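Local coordinates for protein azurocidin (Homo sapiens, PDB 1A7S) that binds heparin, kills many Gram-negative bacteria and attracts monocytes and fibroblasts, as a serine protease homologue released from neutrophil granules, at residues A[17-22]-A[50-55]; A[69-74]-A[95-100]; A[59-64]-A[137-142]. All blocks are in the same frame, centred on the assembly; numbering follows the deposited sequence.

Contact 1 of 3, residues A[17-22]-A[50-55]; sequences SIQNQG and VSTVVL. With EOH (ethanol), chain J.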
loop_
_atom_site.group_PDB
_atom_site.type_symbol
_atom_site.label_atom_id
_atom_site.label_comp_id
_atom_site.label_asym_id
_atom_site.label_seq_id
_atom_site.Cartn_x
_atom_site.Cartn_y
_atom_site.Cartn_z
ATOM N N SER A 17 0.784 3.208 -8.105
ATOM C CA SER A 17 0.371 4.598 -7.944
ATOM C C SER A 17 -1.104 4.656 -8.358
ATOM O O SER A 17 -1.429 4.284 -9.465
ATOM C CB SER A 17 1.227 5.517 -8.792
ATOM O OG SER A 17 0.682 6.817 -8.828
ATOM N N ILE A 18 -1.974 5.078 -7.460
ATOM C CA ILE A 18 -3.410 5.247 -7.707
ATOM C C ILE A 18 -3.651 6.734 -7.942
ATOM O O ILE A 18 -3.256 7.584 -7.132
ATOM C CB ILE A 18 -4.244 4.710 -6.532
ATOM C CG1 ILE A 18 -3.756 3.417 -5.944
ATOM C CG2 ILE A 18 -5.674 4.614 -7.016
ATOM C CD1 ILE A 18 -3.577 2.237 -6.723
ATOM N N GLN A 19 -4.260 7.022 -9.089
ATOM C CA GLN A 19 -4.322 8.389 -9.602
ATOM C C GLN A 19 -5.735 8.796 -9.915
ATOM O O GLN A 19 -6.567 7.988 -10.370
ATOM C CB GLN A 19 -3.427 8.491 -10.869
ATOM C CG GLN A 19 -1.993 8.097 -10.564
ATOM C CD GLN A 19 -0.957 8.430 -11.606
ATOM O OE1 GLN A 19 0.270 8.248 -11.341
ATOM N NE2 GLN A 19 -1.370 8.902 -12.727
ATOM N N ASN A 20 -6.012 10.089 -9.721
ATOM C CA ASN A 20 -7.299 10.723 -9.995
ATOM C C ASN A 20 -7.014 11.852 -10.991
ATOM O O ASN A 20 -6.299 12.823 -10.633
ATOM C CB ASN A 20 -7.871 11.275 -8.683
ATOM C CG ASN A 20 -9.120 12.050 -8.762
ATOM O OD1 ASN A 20 -9.624 12.422 -9.819
ATOM N ND2 ASN A 20 -9.659 12.456 -7.613
ATOM N N GLN A 21 -7.470 11.670 -12.218
ATOM C CA GLN A 21 -7.139 12.640 -13.288
ATOM C C GLN A 21 -5.624 12.873 -13.349
ATOM O O GLN A 21 -5.154 14.006 -13.544
ATOM C CB GLN A 21 -7.874 13.951 -13.082
ATOM C CG GLN A 21 -9.404 13.768 -13.088
ATOM C CD GLN A 21 -9.924 13.215 -14.378
ATOM O OE1 GLN A 21 -9.436 13.466 -15.443
ATOM N NE2 GLN A 21 -11.010 12.426 -14.188
ATOM N N GLY A 22 -4.849 11.763 -13.252
ATOM C CA GLY A 22 -3.451 11.808 -13.386
ATOM C C GLY A 22 -2.665 12.244 -12.127
ATOM O O GLY A 22 -1.429 12.306 -12.209
ATOM N N VAL A 50 -13.548 6.790 -10.444
ATOM C CA VAL A 50 -12.816 7.264 -11.610
ATOM C C VAL A 50 -11.391 7.592 -11.405
ATOM O O VAL A 50 -10.858 8.671 -11.565
ATOM C CB VAL A 50 -13.404 7.407 -12.891
ATOM C CG1 VAL A 50 -14.123 8.688 -13.191
ATOM C CG2 VAL A 50 -12.467 6.964 -14.024
ATOM N N SER A 51 -10.708 6.542 -10.933
ATOM C CA SER A 51 -9.319 6.534 -10.706
ATOM C C SER A 51 -8.656 5.492 -11.625
ATOM O O SER A 51 -9.317 4.555 -12.068
ATOM C CB SER A 51 -8.997 6.074 -9.224
ATOM O OG SER A 51 -9.554 7.114 -8.351
ATOM N N THR A 52 -7.358 5.696 -11.823
ATOM C CA THR A 52 -6.539 4.769 -12.547
ATOM C C THR A 52 -5.418 4.204 -11.691
ATOM O O THR A 52 -5.158 4.720 -10.600
ATOM C CB THR A 52 -5.885 5.409 -13.789
ATOM O OG1 THR A 52 -5.059 6.443 -13.383
ATOM C CG2 THR A 52 -6.986 5.867 -14.755
ATOM N N VAL A 53 -4.845 3.097 -12.169
ATOM C CA VAL A 53 -3.774 2.403 -11.484
ATOM C C VAL A 53 -2.563 2.371 -12.401
ATOM O O VAL A 53 -2.701 1.901 -13.519
ATOM C CB VAL A 53 -4.146 0.954 -11.087
ATOM C CG1 VAL A 53 -2.958 0.239 -10.469
ATOM C CG2 VAL A 53 -5.353 0.967 -10.163
ATOM N N VAL A 54 -1.430 2.857 -11.927
ATOM C CA VAL A 54 -0.197 2.837 -12.659
ATOM C C VAL A 54 0.811 1.922 -11.983
ATOM O O VAL A 54 1.143 2.111 -10.813
ATOM C CB VAL A 54 0.404 4.262 -12.777
ATOM C CG1 VAL A 54 1.656 4.230 -13.661
ATOM C CG2 VAL A 54 -0.596 5.222 -13.365
ATOM N N LEU A 55 1.264 0.924 -12.720
ATOM C CA LEU A 55 2.317 -0.005 -12.303
ATOM C C LEU A 55 3.590 0.283 -13.082
ATOM O O LEU A 55 3.517 0.814 -14.208
ATOM C CB LEU A 55 1.866 -1.434 -12.562
ATOM C CG LEU A 55 0.529 -1.872 -11.943
ATOM C CD1 LEU A 55 0.314 -3.361 -12.256
ATOM C CD2 LEU A 55 0.514 -1.606 -10.470
HETATM C C1 EOH J . -1.610 7.733 -15.487
HETATM C C2 EOH J . -1.340 6.680 -16.566
HETATM O O EOH J . -2.881 7.470 -14.814
HETATM O O HOH W 1 -6.003 9.065 -13.407
HETATM O O HOH W 2 -11.708 11.339 -11.433
HETATM O O HOH W 3 -8.819 9.317 -13.168
#

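Contact 2 of 3, residues A[69-74]-A[95-100]; sequences QTFSIS and LDREAN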
loop_
_atom_site.group_PDB
_atom_site.type_symbol
_atom_site.label_atom_id
_atom_site.label_comp_id
_atom_site.label_asym_id
_atom_site.label_seq_id
_atom_site.Cartn_x
_atom_site.Cartn_y
_atom_site.Cartn_z
ATOM N N GLN A 69 2.658 0.256 -16.940
ATOM C CA GLN A 69 1.440 -0.311 -17.347
ATOM C C GLN A 69 0.310 0.407 -16.629
ATOM O O GLN A 69 0.369 0.546 -15.395
ATOM C CB GLN A 69 1.309 -1.795 -17.148
ATOM C CG GLN A 69 2.409 -2.608 -17.893
ATOM C CD GLN A 69 2.358 -4.079 -17.452
ATOM O OE1 GLN A 69 1.266 -4.697 -17.502
ATOM N NE2 GLN A 69 3.472 -4.592 -16.993
ATOM N N THR A 70 -0.684 0.865 -17.314
ATOM C CA THR A 70 -1.801 1.603 -16.794
ATOM C C THR A 70 -3.114 0.876 -16.921
ATOM O O THR A 70 -3.348 0.233 -17.958
ATOM C CB THR A 70 -1.905 3.033 -17.327
ATOM O OG1 THR A 70 -0.622 3.703 -17.135
ATOM C CG2 THR A 70 -2.977 3.846 -16.728
ATOM N N PHE A 71 -3.963 0.982 -15.927
ATOM C CA PHE A 71 -5.233 0.282 -15.865
ATOM C C PHE A 71 -6.370 1.104 -15.319
ATOM O O PHE A 71 -6.205 1.987 -14.494
ATOM C CB PHE A 71 -5.118 -0.950 -14.885
ATOM C CG PHE A 71 -3.935 -1.842 -15.192
ATOM C CD1 PHE A 71 -2.662 -1.546 -14.764
ATOM C CD2 PHE A 71 -4.097 -3.004 -15.962
ATOM C CE1 PHE A 71 -1.544 -2.294 -15.129
ATOM C CE2 PHE A 71 -3.009 -3.800 -16.274
ATOM C CZ PHE A 71 -1.728 -3.436 -15.885
ATOM N N SER A 72 -7.567 0.720 -15.856
ATOM C CA SER A 72 -8.778 1.228 -15.225
ATOM C C SER A 72 -9.187 0.165 -14.174
ATOM O O SER A 72 -8.696 -0.979 -14.190
ATOM C CB SER A 72 -9.940 1.393 -16.219
ATOM O OG SER A 72 -9.614 2.316 -17.271
ATOM N N ILE A 73 -10.095 0.533 -13.327
ATOM C CA ILE A 73 -10.559 -0.263 -12.218
ATOM C C ILE A 73 -11.954 -0.820 -12.554
ATOM O O ILE A 73 -12.910 -0.035 -12.660
ATOM C CB ILE A 73 -10.596 0.521 -10.878
ATOM C CG1 ILE A 73 -9.213 1.045 -10.499
ATOM C CG2 ILE A 73 -11.195 -0.356 -9.809
ATOM C CD1 ILE A 73 -9.223 2.111 -9.454
ATOM N N SER A 74 -12.036 -2.123 -12.763
ATOM C CA SER A 74 -13.296 -2.766 -13.170
ATOM C C SER A 74 -14.198 -3.101 -11.963
ATOM O O SER A 74 -15.426 -3.234 -12.129
ATOM C CB SER A 74 -12.971 -4.015 -13.934
ATOM O OG SER A 74 -12.258 -3.789 -15.110
ATOM N N LEU A 95 -8.223 -4.949 -11.809
ATOM C CA LEU A 95 -7.752 -4.191 -13.022
ATOM C C LEU A 95 -8.548 -4.625 -14.219
ATOM O O LEU A 95 -9.115 -5.706 -14.250
ATOM C CB LEU A 95 -6.257 -4.510 -13.207
ATOM C CG LEU A 95 -5.366 -4.301 -12.012
ATOM C CD1 LEU A 95 -3.921 -4.654 -12.374
ATOM C CD2 LEU A 95 -5.424 -2.923 -11.492
ATOM N N ASP A 96 -8.547 -3.801 -15.271
ATOM C CA ASP A 96 -9.293 -4.074 -16.477
ATOM C C ASP A 96 -8.783 -5.284 -17.247
ATOM O O ASP A 96 -9.478 -5.803 -18.121
ATOM C CB ASP A 96 -9.321 -2.868 -17.377
ATOM C CG ASP A 96 -8.003 -2.388 -17.948
ATOM O OD1 ASP A 96 -7.454 -3.096 -18.868
ATOM O OD2 ASP A 96 -7.362 -1.485 -17.483
ATOM N N ARG A 97 -7.570 -5.695 -16.978
ATOM C CA ARG A 97 -6.941 -6.842 -17.672
ATOM C C ARG A 97 -5.817 -7.346 -16.794
ATOM O O ARG A 97 -5.410 -6.688 -15.805
ATOM C CB ARG A 97 -6.445 -6.400 -19.037
ATOM C CG ARG A 97 -5.223 -5.435 -18.900
ATOM C CD ARG A 97 -4.921 -4.744 -20.242
ATOM N NE ARG A 97 -3.675 -3.952 -20.157
ATOM C CZ ARG A 97 -3.637 -2.719 -19.618
ATOM N NH1 ARG A 97 -4.719 -2.062 -19.250
ATOM N NH2 ARG A 97 -2.432 -2.154 -19.423
ATOM N N GLU A 98 -5.203 -8.474 -17.111
ATOM C CA GLU A 98 -4.039 -8.924 -16.390
ATOM C C GLU A 98 -2.826 -8.058 -16.701
ATOM O O GLU A 98 -2.522 -7.771 -17.848
ATOM C CB GLU A 98 -3.662 -10.388 -16.777
ATOM C CG GLU A 98 -4.704 -11.329 -16.154
ATOM C CD GLU A 98 -4.407 -12.784 -16.231
ATOM O OE1 GLU A 98 -3.350 -13.188 -16.743
ATOM O OE2 GLU A 98 -5.283 -13.584 -15.816
ATOM N N ALA A 99 -2.098 -7.705 -15.652
ATOM C CA ALA A 99 -0.838 -7.031 -15.821
ATOM C C ALA A 99 0.201 -8.031 -16.362
ATOM O O ALA A 99 0.147 -9.217 -16.085
ATOM C CB ALA A 99 -0.344 -6.569 -14.448
ATOM N N ASN A 100 1.111 -7.493 -17.155
ATOM C CA ASN A 100 2.211 -8.322 -17.616
ATOM C C ASN A 100 3.300 -8.320 -16.535
ATOM O O ASN A 100 3.623 -7.252 -15.994
ATOM C CB ASN A 100 2.851 -7.756 -18.898
ATOM C CG ASN A 100 2.221 -8.158 -20.152
ATOM O OD1 ASN A 100 1.400 -9.128 -20.156
ATOM N ND2 ASN A 100 2.559 -7.502 -21.260
HETATM O O HOH W 4 -0.298 -4.136 -19.775
#

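Contact 3 of 3, residues A[59-64]-A[137-142]; sequences DLRRRE and LSRFPR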
loop_
_atom_site.group_PDB
_atom_site.type_symbol
_atom_site.label_atom_id
_atom_site.label_comp_id
_atom_site.label_asym_id
_atom_site.label_seq_id
_atom_site.Cartn_x
_atom_site.Cartn_y
_atom_site.Cartn_z
ATOM N N ASP A 59 9.486 7.772 -11.736
ATOM C CA ASP A 59 9.266 9.231 -11.559
ATOM C C ASP A 59 7.859 9.578 -12.004
ATOM O O ASP A 59 7.478 9.432 -13.167
ATOM C CB ASP A 59 10.312 9.941 -12.486
ATOM C CG ASP A 59 10.215 11.421 -12.492
ATOM O OD1 ASP A 59 9.289 12.008 -11.844
ATOM O OD2 ASP A 59 11.099 12.052 -13.120
ATOM N N LEU A 60 7.016 9.985 -11.061
ATOM C CA LEU A 60 5.655 10.264 -11.344
ATOM C C LEU A 60 5.473 11.263 -12.506
ATOM O O LEU A 60 4.446 11.212 -13.170
ATOM C CB LEU A 60 4.926 10.847 -10.115
ATOM C CG LEU A 60 4.674 9.943 -8.951
ATOM C CD1 LEU A 60 4.018 10.635 -7.799
ATOM C CD2 LEU A 60 3.908 8.682 -9.356
ATOM N N ARG A 61 6.405 12.169 -12.697
ATOM C CA ARG A 61 6.291 13.202 -13.692
ATOM C C ARG A 61 6.811 12.793 -15.062
ATOM O O ARG A 61 6.727 13.630 -16.000
ATOM C CB ARG A 61 6.970 14.499 -13.250
ATOM C CG ARG A 61 6.440 15.024 -11.924
ATOM C CD ARG A 61 7.158 16.324 -11.497
ATOM N NE ARG A 61 6.616 17.451 -12.246
ATOM C CZ ARG A 61 5.746 18.339 -11.777
ATOM N NH1 ARG A 61 5.497 18.476 -10.483
ATOM N NH2 ARG A 61 5.238 19.213 -12.631
ATOM N N ARG A 62 7.179 11.562 -15.263
ATOM C CA ARG A 62 7.773 11.080 -16.534
ATOM C C ARG A 62 6.863 10.025 -17.122
ATOM O O ARG A 62 6.268 9.202 -16.459
ATOM C CB ARG A 62 9.173 10.536 -16.260
ATOM C CG ARG A 62 10.088 10.390 -17.471
ATOM C CD ARG A 62 10.618 11.679 -18.020
ATOM N NE ARG A 62 11.483 12.325 -17.028
ATOM C CZ ARG A 62 11.872 13.592 -17.085
ATOM N NH1 ARG A 62 11.506 14.393 -18.072
ATOM N NH2 ARG A 62 12.585 14.096 -16.057
ATOM N N ARG A 63 6.826 9.972 -18.487
ATOM C CA ARG A 63 5.941 9.032 -19.155
ATOM C C ARG A 63 6.329 7.589 -19.020
ATOM O O ARG A 63 5.482 6.700 -18.881
ATOM C CB ARG A 63 5.703 9.443 -20.631
ATOM C CG ARG A 63 5.010 10.771 -20.759
ATOM C CD ARG A 63 5.049 11.369 -22.123
ATOM N NE ARG A 63 4.752 10.391 -23.189
ATOM C CZ ARG A 63 5.157 10.687 -24.435
ATOM N NH1 ARG A 63 5.380 12.007 -24.668
ATOM N NH2 ARG A 63 5.379 9.834 -25.361
ATOM N N GLU A 64 7.616 7.289 -19.060
ATOM C CA GLU A 64 8.149 5.962 -18.852
ATOM C C GLU A 64 7.412 4.858 -19.575
ATOM O O GLU A 64 7.057 3.796 -19.042
ATOM C CB GLU A 64 8.115 5.705 -17.309
ATOM C CG GLU A 64 8.863 6.697 -16.526
ATOM C CD GLU A 64 8.796 6.572 -15.024
ATOM O OE1 GLU A 64 7.765 6.093 -14.504
ATOM O OE2 GLU A 64 9.822 6.966 -14.360
ATOM N N LEU A 137 4.084 15.862 -2.628
ATOM C CA LEU A 137 4.477 14.486 -2.913
ATOM C C LEU A 137 5.923 14.478 -3.409
ATOM O O LEU A 137 6.467 15.484 -3.855
ATOM C CB LEU A 137 3.608 13.865 -3.968
ATOM C CG LEU A 137 2.118 13.688 -3.724
ATOM C CD1 LEU A 137 1.464 13.153 -4.986
ATOM C CD2 LEU A 137 1.817 12.820 -2.541
ATOM N N SER A 138 6.512 13.277 -3.352
ATOM C CA SER A 138 7.813 13.061 -3.949
ATOM C C SER A 138 7.633 12.466 -5.336
ATOM O O SER A 138 6.889 11.491 -5.527
ATOM C CB SER A 138 8.590 12.039 -3.068
ATOM O OG SER A 138 9.788 11.691 -3.745
ATOM N N ARG A 139 8.305 13.044 -6.338
ATOM C CA ARG A 139 8.187 12.466 -7.692
ATOM C C ARG A 139 8.836 11.110 -7.813
ATOM O O ARG A 139 8.440 10.292 -8.626
ATOM C CB ARG A 139 8.722 13.438 -8.766
ATOM C CG ARG A 139 10.243 13.642 -8.731
ATOM C CD ARG A 139 10.661 14.813 -9.628
ATOM N NE ARG A 139 10.431 14.514 -11.024
ATOM C CZ ARG A 139 10.713 15.341 -12.042
ATOM N NH1 ARG A 139 10.928 16.640 -11.775
ATOM N NH2 ARG A 139 10.677 14.929 -13.244
ATOM N N PHE A 140 9.856 10.871 -6.990
ATOM C CA PHE A 140 10.526 9.545 -6.955
ATOM C C PHE A 140 9.991 8.755 -5.789
ATOM O O PHE A 140 9.601 9.300 -4.730
ATOM C CB PHE A 140 12.042 9.747 -6.806
ATOM C CG PHE A 140 12.678 10.535 -7.933
ATOM C CD1 PHE A 140 12.686 10.077 -9.214
ATOM C CD2 PHE A 140 13.195 11.791 -7.687
ATOM C CE1 PHE A 140 13.277 10.816 -10.230
ATOM C CE2 PHE A 140 13.724 12.557 -8.707
ATOM C CZ PHE A 140 13.788 12.069 -9.971
ATOM N N PRO A 141 9.991 7.433 -5.851
ATOM C CA PRO A 141 9.609 6.651 -4.705
ATOM C C PRO A 141 10.708 6.793 -3.606
ATOM O O PRO A 141 11.864 6.960 -3.959
ATOM C CB PRO A 141 9.503 5.216 -5.208
ATOM C CG PRO A 141 9.914 5.259 -6.646
ATOM C CD PRO A 141 10.637 6.580 -6.865
ATOM N N ARG A 142 10.263 6.780 -2.379
ATOM C CA ARG A 142 11.196 6.825 -1.225
ATOM C C ARG A 142 10.847 5.643 -0.328
ATOM O O ARG A 142 9.729 5.160 -0.364
ATOM C CB ARG A 142 11.136 8.173 -0.531
ATOM C CG ARG A 142 11.436 9.344 -1.426
ATOM C CD ARG A 142 11.483 10.643 -0.672
ATOM N NE ARG A 142 12.701 10.737 0.151
ATOM C CZ ARG A 142 13.893 11.088 -0.271
ATOM N NH1 ARG A 142 14.204 11.413 -1.502
ATOM N NH2 ARG A 142 14.909 11.068 0.654
#

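Contact 1 of 3, residues A[17-22]-A[50-55]
Ser17 and Gln19 pair with Val54 and Thr52 through four backbone hydrogen bonds, making an antiparallel ladder. Ser17 N gives a nearly linear bond to Val54 O (2.9 Å), and Val54 N returns one to Ser17 O (2.8 Å). One hydrogen-bonded pair along the ladder, Gln19 and Thr52 repeat the exchange, while Ile18 faces Val53 as a non-hydrogen-bonded pair in which Ile18 CA brings its hydrogen toward Thr52 O.

The apolar contact lies on the face carrying Ile18 and Val53. Their side chains run alongside each other, Ile18 CD1 meeting Val53 CG2 at 4.1 Å, with Phe25 packing on Ile18 and Leu93 on both. This is the inner side of the first barrel of the chymotrypsin-like fold: strands 15-20 and 51-55 are the first and last in its order, so their pairing is what closes the cylinder.

The opposite face carries Ser17, Gln19, Thr52 and Val54. Ser17 OG donates to Gln19 OE1 (2.9 Å), meeting it in the amide plane on a lone pair, and also bonds to His24 ND1; this holds the Gln19 amide across Val54, whose CG2 lies 3.7 Å from Gln19 CD. Thr52 has OG1 between its backbone N and carbonyl carbon (chi1 62°). From there the hydroxyl reaches the oxygen of an ethanol, probably from the crystallisation liquor, at 2.8 Å from OG1.

Waters extend the pairing beyond the ladder. One accepts from Gly22 N and also bonds to Thr52 OG1. Another takes the Gln21 backbone N-H and donates to Val50 O at 2.7 Å.

Contact 2 of 3, residues A[69-74]-A[95-100]
Strand 69-74, through Phe71 and Gln69, is overlaid by 95-100, the end of strand 91-95 and the loop that leaves it, in a partly buried contact of mixed stacking and polar grip at the side of the first barrel. The ring of Phe71 is sandwiched. Leu95 CD1 sits over the middle of one face, 3.9 Å from the centroid, as a CH-pi contact; the guanidinium of Arg97 lies flat on the opposite face, with the planes 13° apart. Ala99 CB touches Phe71 CZ.

Arg97 is fixed by its edge as well as by its face. NH1 and NH2 both point end-on at Thr70 O, NH2 at 2.9 Å, while NH1 also forms a salt bridge with Asp96 OD1 on its syn lone pair. Asp96 carries CG between its backbone N and carbonyl carbon (chi1 64°), which turns the carboxylate back toward Ser72 N. Its other oxygen, OD2, accepts from Ser72 N at 2.7 Å with its anti lone pair, so one carboxylate both orients the arginine and accepts the N-H of Ser72.

Within this chymotrypsin-like barrel, strands 69-77 and 91-95 are antiparallel neighbours, and here their pairing gives way to side-chain bonds. The Gln69 amide takes over the backbone's role: OE1 accepts from Asn100 N on a lone pair (2.8 Å) and NE2 gives a nearly linear bond to Asn100 O (2.8 Å). A water bridges Gln69 OE1 and Arg97 NH2.

Contact 3 of 3, residues A[59-64]-A[137-142]
Arg139 grips the Asp59 carboxylate side-on in a salt bridge, NE going almost straight to OD1 (2.9 Å) and NH2 to OD2 (2.9 Å). The two planes are 52° apart, so the fit is twisted rather than coplanar. Arg139 places its head there by bending at chi3 (-67°). Asp59 OD1 is used twice: Arg61 N reaches it from the opposite face of the carboxylate, making an Asx turn, and a type I turn runs from Asp59 to Arg62. Arg62 NH2 adds a long salt bridge to Asp59 OD2. Three charged groups thus form one network, and the carboxylate probably offsets the charge of both arginines.

The backbones join through Leu60 N and Arg139 O at 2.8 Å. Outside these bonds, Arg61 CD lies over the face of the Arg139 guanidinium, 3.7 Å from CZ, and Phe140 CE1 rests 3.8 Å from Asp59 CB. Leu60 CD1 reaches Ser138 O, while its side chain also packs on Trp128 and His24. What results is a surface bridge between the two beta barrels of the chymotrypsin-like fold, the 59-64 loop of the first meeting the segment that leads into strand 142-148 of the second.

How the contacts relate
From the N terminus, contact 1 comes first: 17-22 waits for 50-55, and the intervening 27 residues supply two more strands of the first barrel. Only after it has closed does contact 3 open at 59-64, and its long loop runs to 137-142 in the second barrel. Contact 2 closes entirely inside that loop, so nothing crosses; it ties strand 69-77 of the first barrel to the loop leaving strand 91-95. In space, contacts 1 and 2 lie on adjacent strands of one sheet, 51-55 and 69-77, with Leu55 N probably bonded to Gln69 O. Contact 3 touches contact 1 where Leu60 CD2 packs near Ser17 OG; it stays about 6 Å from contact 2 at the nearest atoms.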